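Local coordinates for succinate-semialdehyde dehydrogenase (Synechococcus sp., PDB 4ITA), which probably catalyses the NADP-dependent oxidation of succinic semialdehyde to succinate, as a member of the aldehyde dehydrogenase family, at residues E85-Y96 with F134-P145. Numbering follows the deposited sequence.
Sequences EAEKSALVCRYY and FPFWQVFRFAAP. With NDP (NADPH dihydro-nicotinamide-adenine-dinucleotide phosphate), chain C; EDO (1,2-ethanediol), chain R.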
ATOM      1  N   GLU A  85      25.583 -12.720  -4.517  1.00  7.39           N
ATOM      2  CA  GLU A  85      24.126 -12.649  -4.571  1.00  7.04           C
ATOM      3  C   GLU A  85      23.477 -13.869  -3.901  1.00  6.52           C
ATOM      4  O   GLU A  85      22.475 -13.740  -3.184  1.00  7.58           O
ATOM      5  CB  GLU A  85      23.626 -12.477  -6.008  1.00  7.56           C
ATOM      6  CG  GLU A  85      22.116 -12.389  -6.048  1.00  7.58           C
ATOM      7  CD  GLU A  85      21.533 -12.101  -7.411  1.00  7.74           C
ATOM      8  OE1 GLU A  85      22.262 -11.686  -8.342  1.00  8.82           O
ATOM      9  OE2 GLU A  85      20.309 -12.282  -7.543  1.00  7.02           O
ATOM     10  N   ALA A  86      24.039 -15.050  -4.133  1.00  6.68           N
ATOM     11  CA  ALA A  86      23.538 -16.258  -3.483  1.00  7.50           C
ATOM     12  C   ALA A  86      23.719 -16.161  -1.966  1.00  7.96           C
ATOM     13  O   ALA A  86      22.844 -16.555  -1.188  1.00  7.66           O
ATOM     14  CB  ALA A  86      24.242 -17.493  -4.026  1.00  9.08           C
ATOM     15  N   GLU A  87      24.851 -15.613  -1.536  1.00  7.35           N
ATOM     16  CA  GLU A  87      25.102 -15.425  -0.114  1.00  7.20           C
ATOM     17  C   GLU A  87      24.108 -14.453   0.516  1.00  8.08           C
ATOM     18  O   GLU A  87      23.611 -14.684   1.623  1.00  8.37           O
ATOM     19  CB  GLU A  87      26.536 -14.931   0.101  1.00  9.93           C
ATOM     20  CG  GLU A  87      27.600 -15.976  -0.199  1.00 11.40           C
ATOM     21  CD  GLU A  87      29.012 -15.413  -0.178  1.00 16.47           C
ATOM     22  OE1 GLU A  87      29.966 -16.220  -0.165  1.00 23.85           O
ATOM     23  OE2 GLU A  87      29.165 -14.174  -0.186  1.00 21.39           O
ATOM     24  N   LYS A  88      23.804 -13.368  -0.190  1.00  6.66           N
ATOM     25  CA  LYS A  88      22.865 -12.389   0.338  1.00  8.40           C
ATOM     26  C   LYS A  88      21.446 -12.963   0.386  1.00  7.09           C
ATOM     27  O   LYS A  88      20.666 -12.637   1.290  1.00  8.05           O
ATOM     28  CB  LYS A  88      22.917 -11.116  -0.499  1.00  9.92           C
ATOM     29  CG  LYS A  88      22.330  -9.893   0.171  1.00 14.53           C
ATOM     30  CD  LYS A  88      22.522  -8.679  -0.711  1.00 18.71           C
ATOM     31  CE  LYS A  88      21.964  -7.433  -0.062  1.00 22.14           C
ATOM     32  NZ  LYS A  88      22.384  -6.228  -0.822  1.00 25.59           N
ATOM     33  N   SER A  89      21.122 -13.819  -0.582  1.00  6.72           N
ATOM     34  CA  SER A  89      19.857 -14.555  -0.587  1.00  7.11           C
ATOM     35  C   SER A  89      19.715 -15.417   0.672  1.00  6.61           C
ATOM     36  O   SER A  89      18.653 -15.444   1.305  1.00  6.89           O
ATOM     37  CB  SER A  89      19.742 -15.414  -1.851  1.00  6.48           C
ATOM     38  OG  SER A  89      19.695 -14.600  -3.017  1.00  7.67           O
ATOM     39  N   ALA A  90      20.782 -16.124   1.035  1.00  7.37           N
ATOM     40  CA  ALA A  90      20.784 -16.892   2.277  1.00  6.89           C
ATOM     41  C   ALA A  90      20.570 -15.972   3.472  1.00  8.37           C
ATOM     42  O   ALA A  90      19.839 -16.307   4.405  1.00  7.61           O
ATOM     43  CB  ALA A  90      22.083 -17.657   2.423  1.00  7.60           C
ATOM     44  N   LEU A  91      21.203 -14.804   3.436  1.00  7.33           N
ATOM     45  CA  LEU A  91      21.140 -13.880   4.557  1.00  7.49           C
ATOM     46  C   LEU A  91      19.717 -13.403   4.823  1.00  7.46           C
ATOM     47  O   LEU A  91      19.307 -13.305   5.971  1.00  7.17           O
ATOM     48  CB  LEU A  91      22.055 -12.686   4.290  1.00 10.73           C
ATOM     49  CG  LEU A  91      22.377 -11.740   5.436  1.00 14.93           C
ATOM     50  CD1 LEU A  91      23.246 -12.454   6.462  1.00 18.28           C
ATOM     51  CD2 LEU A  91      23.064 -10.495   4.884  1.00 17.75           C
ATOM     52  N   VAL A  92      18.950 -13.095   3.778  1.00  7.08           N
ATOM     53  CA  VAL A  92      17.590 -12.608   4.020  1.00  5.79           C
ATOM     54  C   VAL A  92      16.678 -13.748   4.496  1.00  6.61           C
ATOM     55  O   VAL A  92      15.751 -13.523   5.275  1.00  6.97           O
ATOM     56  CB  VAL A  92      16.999 -11.822   2.802  1.00  5.51           C
ATOM     57  CG1 VAL A  92      16.782 -12.745   1.603  1.00  8.08           C
ATOM     58  CG2 VAL A  92      15.717 -11.102   3.207  1.00  7.69           C
ATOM     59  N   CYS A  93      16.956 -14.977   4.059  1.00  6.22           N
ATOM     60  CA  CYS A  93      16.248 -16.136   4.599  1.00  6.63           C
ATOM     61  C   CYS A  93      16.480 -16.235   6.103  1.00  6.91           C
ATOM     62  O   CYS A  93      15.539 -16.395   6.884  1.00  6.59           O
ATOM     63  CB  CYS A  93      16.706 -17.427   3.916  1.00  6.51           C
ATOM     64  SG  CYS A  93      16.126 -17.602   2.217  1.00  7.31           S
ATOM     65  N   ARG A  94      17.737 -16.112   6.507  1.00  6.47           N
ATOM     66  CA  ARG A  94      18.069 -16.195   7.930  1.00  6.20           C
ATOM     67  C   ARG A  94      17.493 -15.020   8.719  1.00  6.78           C
ATOM     68  O   ARG A  94      17.033 -15.197   9.846  1.00  7.50           O
ATOM     69  CB  ARG A  94      19.581 -16.295   8.136  1.00  7.97           C
ATOM     70  CG  ARG A  94      20.141 -17.598   7.624  1.00  8.34           C
ATOM     71  CD  ARG A  94      21.505 -17.943   8.213  1.00 11.31           C
ATOM     72  NE  ARG A  94      21.990 -19.213   7.677  1.00  9.11           N
ATOM     73  CZ  ARG A  94      21.590 -20.401   8.113  1.00  9.97           C
ATOM     74  NH1 ARG A  94      20.702 -20.476   9.095  1.00 10.85           N
ATOM     75  NH2 ARG A  94      22.064 -21.514   7.564  1.00 10.67           N
ATOM     76  N   TYR A  95      17.492 -13.829   8.126  1.00  5.93           N
ATOM     77  CA  TYR A  95      16.923 -12.655   8.778  1.00  6.68           C
ATOM     78  C   TYR A  95      15.466 -12.878   9.186  1.00  6.75           C
ATOM     79  O   TYR A  95      15.082 -12.643  10.338  1.00  6.99           O
ATOM     80  CB  TYR A  95      17.050 -11.424   7.883  1.00  7.48           C
ATOM     81  CG  TYR A  95      16.490 -10.176   8.519  1.00  7.07           C
ATOM     82  CD1 TYR A  95      17.228  -9.458   9.451  1.00  7.42           C
ATOM     83  CD2 TYR A  95      15.215  -9.717   8.197  1.00  7.79           C
ATOM     84  CE1 TYR A  95      16.712  -8.318  10.039  1.00  8.28           C
ATOM     85  CE2 TYR A  95      14.697  -8.574   8.775  1.00  7.85           C
ATOM     86  CZ  TYR A  95      15.444  -7.882   9.699  1.00  8.04           C
ATOM     87  OH  TYR A  95      14.920  -6.744  10.277  1.00  9.51           O
ATOM     88  N   TYR A  96      14.641 -13.346   8.252  1.00  6.37           N
ATOM     89  CA  TYR A  96      13.241 -13.579   8.587  1.00  6.52           C
ATOM     90  C   TYR A  96      13.019 -14.838   9.431  1.00  6.01           C
ATOM     91  O   TYR A  96      12.100 -14.876  10.243  1.00  6.77           O
ATOM     92  CB  TYR A  96      12.342 -13.501   7.348  1.00  6.65           C
ATOM     93  CG  TYR A  96      12.210 -12.064   6.904  1.00  6.23           C
ATOM     94  CD1 TYR A  96      11.545 -11.138   7.701  1.00  5.85           C
ATOM     95  CD2 TYR A  96      12.794 -11.613   5.727  1.00  6.53           C
ATOM     96  CE1 TYR A  96      11.432  -9.807   7.321  1.00  6.78           C
ATOM     97  CE2 TYR A  96      12.685 -10.280   5.338  1.00  7.13           C
ATOM     98  CZ  TYR A  96      12.007  -9.389   6.143  1.00  6.02           C
ATOM     99  OH  TYR A  96      11.903  -8.075   5.769  1.00  7.95           O
ATOM    100  N   PHE A 134      18.849  -9.215 -10.596  1.00  7.12           N
ATOM    101  CA  PHE A 134      19.294  -9.935  -9.404  1.00  7.54           C
ATOM    102  C   PHE A 134      18.349 -11.111  -9.275  1.00  7.58           C
ATOM    103  O   PHE A 134      17.423 -11.095  -8.462  1.00  8.06           O
ATOM    104  CB  PHE A 134      19.261  -9.048  -8.153  1.00  8.54           C
ATOM    105  CG  PHE A 134      20.266  -7.927  -8.181  1.00  9.20           C
ATOM    106  CD1 PHE A 134      19.901  -6.658  -8.603  1.00 11.32           C
ATOM    107  CD2 PHE A 134      21.575  -8.146  -7.786  1.00 10.35           C
ATOM    108  CE1 PHE A 134      20.831  -5.619  -8.629  1.00 11.31           C
ATOM    109  CE2 PHE A 134      22.513  -7.110  -7.809  1.00 11.48           C
ATOM    110  CZ  PHE A 134      22.135  -5.850  -8.234  1.00 11.29           C
ATOM    111  N   PRO A 135      18.567 -12.136 -10.107  1.00  6.95           N
ATOM    112  CA  PRO A 135      17.545 -13.166 -10.316  1.00  7.15           C
ATOM    113  C   PRO A 135      17.320 -14.091  -9.124  1.00  7.25           C
ATOM    114  O   PRO A 135      16.286 -14.757  -9.084  1.00  8.11           O
ATOM    115  CB  PRO A 135      18.072 -13.937 -11.532  1.00  8.99           C
ATOM    116  CG  PRO A 135      19.565 -13.770 -11.455  1.00  8.14           C
ATOM    117  CD  PRO A 135      19.789 -12.386 -10.896  1.00  7.05           C
ATOM    118  N   PHE A 136      18.262 -14.141  -8.179  1.00  6.13           N
ATOM    119  CA  PHE A 136      18.054 -14.867  -6.923  1.00  6.45           C
ATOM    120  C   PHE A 136      17.659 -13.914  -5.799  1.00  7.51           C
ATOM    121  O   PHE A 136      16.637 -14.112  -5.138  1.00  6.82           O
ATOM    122  CB  PHE A 136      19.319 -15.638  -6.514  1.00  6.76           C
ATOM    123  CG  PHE A 136      19.403 -17.036  -7.077  1.00  6.66           C
ATOM    124  CD1 PHE A 136      19.375 -17.252  -8.449  1.00  7.69           C
ATOM    125  CD2 PHE A 136      19.545 -18.130  -6.234  1.00  7.74           C
ATOM    126  CE1 PHE A 136      19.470 -18.538  -8.969  1.00  8.08           C
ATOM    127  CE2 PHE A 136      19.642 -19.417  -6.745  1.00  8.25           C
ATOM    128  CZ  PHE A 136      19.599 -19.620  -8.113  1.00  8.61           C
ATOM    129  N   TRP A 137      18.466 -12.880  -5.584  1.00  7.09           N
ATOM    130  CA  TRP A 137      18.270 -11.977  -4.456  1.00  7.21           C
ATOM    131  C   TRP A 137      16.889 -11.334  -4.424  1.00  6.89           C
ATOM    132  O   TRP A 137      16.254 -11.306  -3.382  1.00  8.37           O
ATOM    133  CB  TRP A 137      19.382 -10.913  -4.415  1.00  7.97           C
ATOM    134  CG  TRP A 137      19.040  -9.672  -3.639  1.00  8.51           C
ATOM    135  CD1 TRP A 137      18.836  -8.421  -4.148  1.00 11.67           C
ATOM    136  CD2 TRP A 137      18.863  -9.565  -2.225  1.00  8.11           C
ATOM    137  NE1 TRP A 137      18.539  -7.544  -3.135  1.00 13.39           N
ATOM    138  CE2 TRP A 137      18.550  -8.220  -1.942  1.00 10.76           C
ATOM    139  CE3 TRP A 137      18.944 -10.475  -1.165  1.00  8.54           C
ATOM    140  CZ2 TRP A 137      18.314  -7.764  -0.644  1.00 13.16           C
ATOM    141  CZ3 TRP A 137      18.706 -10.020   0.125  1.00 10.78           C
ATOM    142  CH2 TRP A 137      18.390  -8.680   0.371  1.00 10.75           C
ATOM    143  N   GLN A 138      16.406 -10.821  -5.548  1.00  7.05           N
ATOM    144  CA  GLN A 138      15.107 -10.153  -5.500  1.00  8.79           C
ATOM    145  C   GLN A 138      13.986 -11.133  -5.184  1.00  7.06           C
ATOM    146  O   GLN A 138      12.991 -10.770  -4.548  1.00  8.56           O
ATOM    147  CB  GLN A 138      14.798  -9.429  -6.804  1.00 11.43           C
ATOM    148  CG  GLN A 138      15.910  -8.547  -7.334  1.00 22.33           C
ATOM    149  CD  GLN A 138      15.915  -7.192  -6.690  1.00 18.62           C
ATOM    150  OE1 GLN A 138      15.078  -6.908  -5.841  1.00 21.70           O
ATOM    151  NE2 GLN A 138      16.845  -6.333  -7.095  1.00 18.39           N
ATOM    152  N   VAL A 139      14.137 -12.374  -5.631  1.00  7.46           N
ATOM    153  CA  VAL A 139      13.153 -13.398  -5.313  1.00  7.38           C
ATOM    154  C   VAL A 139      13.158 -13.708  -3.815  1.00  7.55           C
ATOM    155  O   VAL A 139      12.106 -13.695  -3.172  1.00  6.19           O
ATOM    156  CB  VAL A 139      13.365 -14.683  -6.135  1.00  7.78           C
ATOM    157  CG1 VAL A 139      12.381 -15.759  -5.695  1.00 10.31           C
ATOM    158  CG2 VAL A 139      13.211 -14.394  -7.636  1.00  7.86           C
ATOM    159  N   PHE A 140      14.330 -13.964  -3.243  1.00  7.21           N
ATOM    160  CA  PHE A 140      14.390 -14.260  -1.821  1.00  6.22           C
ATOM    161  C   PHE A 140      14.019 -13.067  -0.950  1.00  7.64           C
ATOM    162  O   PHE A 140      13.454 -13.246   0.129  1.00  7.65           O
ATOM    163  CB  PHE A 140      15.735 -14.883  -1.446  1.00  7.32           C
ATOM    164  CG  PHE A 140      15.854 -16.314  -1.888  1.00  6.85           C
ATOM    165  CD1 PHE A 140      15.225 -17.325  -1.171  1.00  7.64           C
ATOM    166  CD2 PHE A 140      16.548 -16.648  -3.040  1.00  7.90           C
ATOM    167  CE1 PHE A 140      15.305 -18.646  -1.582  1.00  8.71           C
ATOM    168  CE2 PHE A 140      16.633 -17.965  -3.461  1.00  7.44           C
ATOM    169  CZ  PHE A 140      16.014 -18.971  -2.723  1.00  8.13           C
ATOM    170  N   ARG A 141      14.279 -11.859  -1.437  1.00  6.25           N
ATOM    171  CA  ARG A 141      13.868 -10.640  -0.748  1.00  7.76           C
ATOM    172  C   ARG A 141      12.361 -10.630  -0.456  1.00  7.54           C
ATOM    173  O   ARG A 141      11.945 -10.248   0.644  1.00  8.05           O
ATOM    174  CB  ARG A 141      14.269  -9.400  -1.561  1.00  9.02           C
ATOM    175  CG  ARG A 141      13.880  -8.083  -0.917  1.00 12.14           C
ATOM    176  CD  ARG A 141      14.419  -6.892  -1.707  1.00 13.71           C
ATOM    177  NE  ARG A 141      13.692  -6.671  -2.952  1.00 15.70           N
ATOM    178  CZ  ARG A 141      13.836  -5.593  -3.718  1.00 16.56           C
ATOM    179  NH1 ARG A 141      14.700  -4.645  -3.376  1.00 18.58           N
ATOM    180  NH2 ARG A 141      13.133  -5.470  -4.837  1.00 17.22           N
ATOM    181  N   PHE A 142      11.539 -11.033  -1.425  1.00  6.40           N
ATOM    182  CA  PHE A 142      10.103 -11.086  -1.157  1.00  7.48           C
ATOM    183  C   PHE A 142       9.694 -12.442  -0.576  1.00  8.26           C
ATOM    184  O   PHE A 142       8.781 -12.517   0.248  1.00  8.06           O
ATOM    185  CB  PHE A 142       9.258 -10.739  -2.403  1.00 10.73           C
ATOM    186  CG  PHE A 142       8.911 -11.929  -3.238  1.00 10.10           C
ATOM    187  CD1 PHE A 142       7.814 -12.721  -2.931  1.00 10.96           C
ATOM    188  CD2 PHE A 142       9.700 -12.277  -4.318  1.00 11.07           C
ATOM    189  CE1 PHE A 142       7.516 -13.846  -3.681  1.00 10.09           C
ATOM    190  CE2 PHE A 142       9.412 -13.397  -5.080  1.00 12.83           C
ATOM    191  CZ  PHE A 142       8.325 -14.189  -4.753  1.00 11.64           C
ATOM    192  N   ALA A 143      10.352 -13.515  -1.004  1.00  6.38           N
ATOM    193  CA  ALA A 143       9.879 -14.854  -0.649  1.00  7.85           C
ATOM    194  C   ALA A 143      10.112 -15.213   0.812  1.00  6.57           C
ATOM    195  O   ALA A 143       9.253 -15.822   1.445  1.00  7.32           O
ATOM    196  CB  ALA A 143      10.485 -15.920  -1.561  1.00  8.65           C
ATOM    197  N   ALA A 144      11.267 -14.839   1.357  1.00  6.56           N
ATOM    198  CA  ALA A 144      11.554 -15.143   2.758  1.00  7.03           C
ATOM    199  C   ALA A 144      10.482 -14.589   3.723  1.00  6.91           C
ATOM    200  O   ALA A 144       9.928 -15.353   4.508  1.00  6.43           O
ATOM    201  CB  ALA A 144      12.977 -14.693   3.143  1.00  6.74           C
ATOM    202  N   PRO A 145      10.152 -13.281   3.652  1.00  5.77           N
ATOM    203  CA  PRO A 145       9.095 -12.818   4.563  1.00  6.39           C
ATOM    204  C   PRO A 145       7.714 -13.363   4.218  1.00  6.63           C
ATOM    205  O   PRO A 145       6.927 -13.611   5.137  1.00  6.60           O
ATOM    206  CB  PRO A 145       9.142 -11.287   4.420  1.00  6.45           C
ATOM    207  CG  PRO A 145       9.771 -11.043   3.090  1.00  6.55           C
ATOM    208  CD  PRO A 145      10.757 -12.164   2.901  1.00  6.72           C
TER
HETATM  209  PA  NDP C 501      10.960  -5.118 -17.114  1.00 11.54           P
HETATM  210  O1A NDP C 501       9.971  -4.242 -16.403  1.00 12.90           O
HETATM  211  O2A NDP C 501      10.992  -5.143 -18.617  1.00 17.30           O
HETATM  212  O5B NDP C 501      10.741  -6.625 -16.623  1.00 10.91           O
HETATM  213  C5B NDP C 501      10.632  -6.967 -15.236  1.00  9.11           C
HETATM  214  C4B NDP C 501       9.605  -8.078 -15.033  1.00  9.89           C
HETATM  215  O4B NDP C 501       8.312  -7.584 -15.395  1.00  8.49           O
HETATM  216  C3B NDP C 501       9.835  -9.291 -15.926  1.00  8.70           C
HETATM  217  O3B NDP C 501       9.364 -10.461 -15.242  1.00  8.56           O
HETATM  218  C2B NDP C 501       8.936  -9.009 -17.114  1.00  9.36           C
HETATM  219  O2B NDP C 501       8.535 -10.177 -17.817  1.00  9.57           O
HETATM  220  C1B NDP C 501       7.747  -8.430 -16.398  1.00  8.49           C
HETATM  221  N9A NDP C 501       6.882  -7.565 -17.215  1.00  9.76           N
HETATM  222  C8A NDP C 501       7.238  -6.684 -18.170  1.00 11.47           C
HETATM  223  N7A NDP C 501       6.142  -6.056 -18.657  1.00 13.11           N
HETATM  224  C5A NDP C 501       5.077  -6.525 -17.988  1.00 10.37           C
HETATM  225  C6A NDP C 501       3.623  -6.302 -17.990  1.00 12.47           C
HETATM  226  N6A NDP C 501       3.080  -5.405 -18.837  1.00 15.31           N
HETATM  227  N1A NDP C 501       2.881  -7.018 -17.123  1.00 13.85           N
HETATM  228  C2A NDP C 501       3.413  -7.907 -16.273  1.00 14.43           C
HETATM  229  N3A NDP C 501       4.727  -8.169 -16.217  1.00 13.42           N
HETATM  230  C4A NDP C 501       5.575  -7.515 -17.037  1.00 10.27           C
HETATM  231  O3  NDP C 501      12.386  -4.688 -16.462  1.00 16.81           O
HETATM  232  PN  NDP C 501      13.901  -4.606 -17.041  1.00 16.05           P
HETATM  233  O1N NDP C 501      13.934  -4.043 -18.444  1.00 19.23           O
HETATM  234  O2N NDP C 501      14.568  -5.917 -16.726  1.00 19.31           O
HETATM  235  O5D NDP C 501      14.526  -3.487 -16.066  1.00 16.39           O
HETATM  236  C5D NDP C 501      14.682  -3.745 -14.677  1.00 14.54           C
HETATM  237  C4D NDP C 501      14.113  -2.587 -13.876  1.00 12.99           C
HETATM  238  O4D NDP C 501      13.894  -2.998 -12.519  1.00 13.19           O
HETATM  239  C3D NDP C 501      15.050  -1.397 -13.806  1.00 12.30           C
HETATM  240  O3D NDP C 501      14.315  -0.180 -13.974  1.00 12.33           O
HETATM  241  C2D NDP C 501      15.627  -1.548 -12.412  1.00 11.87           C
HETATM  242  O2D NDP C 501      16.133  -0.299 -11.940  1.00 12.79           O
HETATM  243  C1D NDP C 501      14.417  -2.012 -11.626  1.00 10.56           C
HETATM  244  N1N NDP C 501      14.842  -2.604 -10.350  1.00 12.20           N
HETATM  245  C2N NDP C 501      14.230  -2.258  -9.205  1.00 12.43           C
HETATM  246  C3N NDP C 501      14.887  -2.424  -7.987  1.00 13.68           C
HETATM  247  C7N NDP C 501      14.224  -2.080  -6.686  1.00 12.43           C
HETATM  248  O7N NDP C 501      14.310  -2.883  -5.759  1.00 12.47           O
HETATM  249  N7N NDP C 501      13.572  -0.928  -6.560  1.00 12.10           N
HETATM  250  C4N NDP C 501      16.302  -2.947  -7.934  1.00 14.91           C
HETATM  251  C5N NDP C 501      16.592  -3.703  -9.146  1.00 15.91           C
HETATM  252  C6N NDP C 501      15.850  -3.499 -10.306  1.00 14.56           C
HETATM  253  P2B NDP C 501       9.226 -10.605 -19.202  1.00  8.47           P
HETATM  254  O1X NDP C 501       8.470 -11.854 -19.555  1.00  9.39           O
HETATM  255  O2X NDP C 501       8.986  -9.476 -20.176  1.00 10.84           O
HETATM  256  O3X NDP C 501      10.679 -10.863 -18.944  1.00  9.39           O
HETATM  257  C1  EDO R 516      20.375  -4.550  -5.221  1.00 20.63           C
HETATM  258  O1  EDO R 516      20.692  -4.579  -3.827  1.00 22.27           O
HETATM  259  C2  EDO R 516      18.982  -3.961  -5.402  1.00 19.03           C
HETATM  260  O2  EDO R 516      18.008  -4.821  -4.790  1.00 18.64           O
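Val92 and Trp137 meet at the centre of two nearly parallel helices, 12° apart, with Val92 CG1 3.6 Å from Trp137 CZ3. The indole is a knob in the hole formed by Glu85, Lys88, Ser89 and Val92; turning CG anti to the backbone N (chi1 159°) lays it along the neighbouring helix. Ala144, with only a methyl, probably allows the close approach at Cys93 (CA to CA 5.1 Å); its CB lies 3.7 Å from Val92 O, and Cys93 SG makes an oblique sulfur-aromatic contact with the Phe140 ring. At the far end the compact Pro145 ring makes a CH-pi contact, its CB 3.7 Å from the centroid of the Tyr96 ring.

Toward the polar edge, the extended Lys88 chain crosses one indole face, CE 3.8 Å from the centroid of the Trp137 six-membered ring. This CH-pi contact suits a long aliphatic stem, while NZ makes an off-centre cation-pi contact and is hydrogen-bonded to Ser421 O. An alanine in place of Trp137 would probably leave the Lys88 stem without its aromatic floor and open a gap beside Val92.

Glu85 OE2, its exact position less certain, accepts from Phe136 N and Trp137 N, tying their backbone to helix 79-103; OE1 pairs with Lys77. Arg141 NH1 and NH2 both grip NADPH O7N, consistent with a largely apolar interface helping to position Arg141 toward the nicotinamide carboxamide.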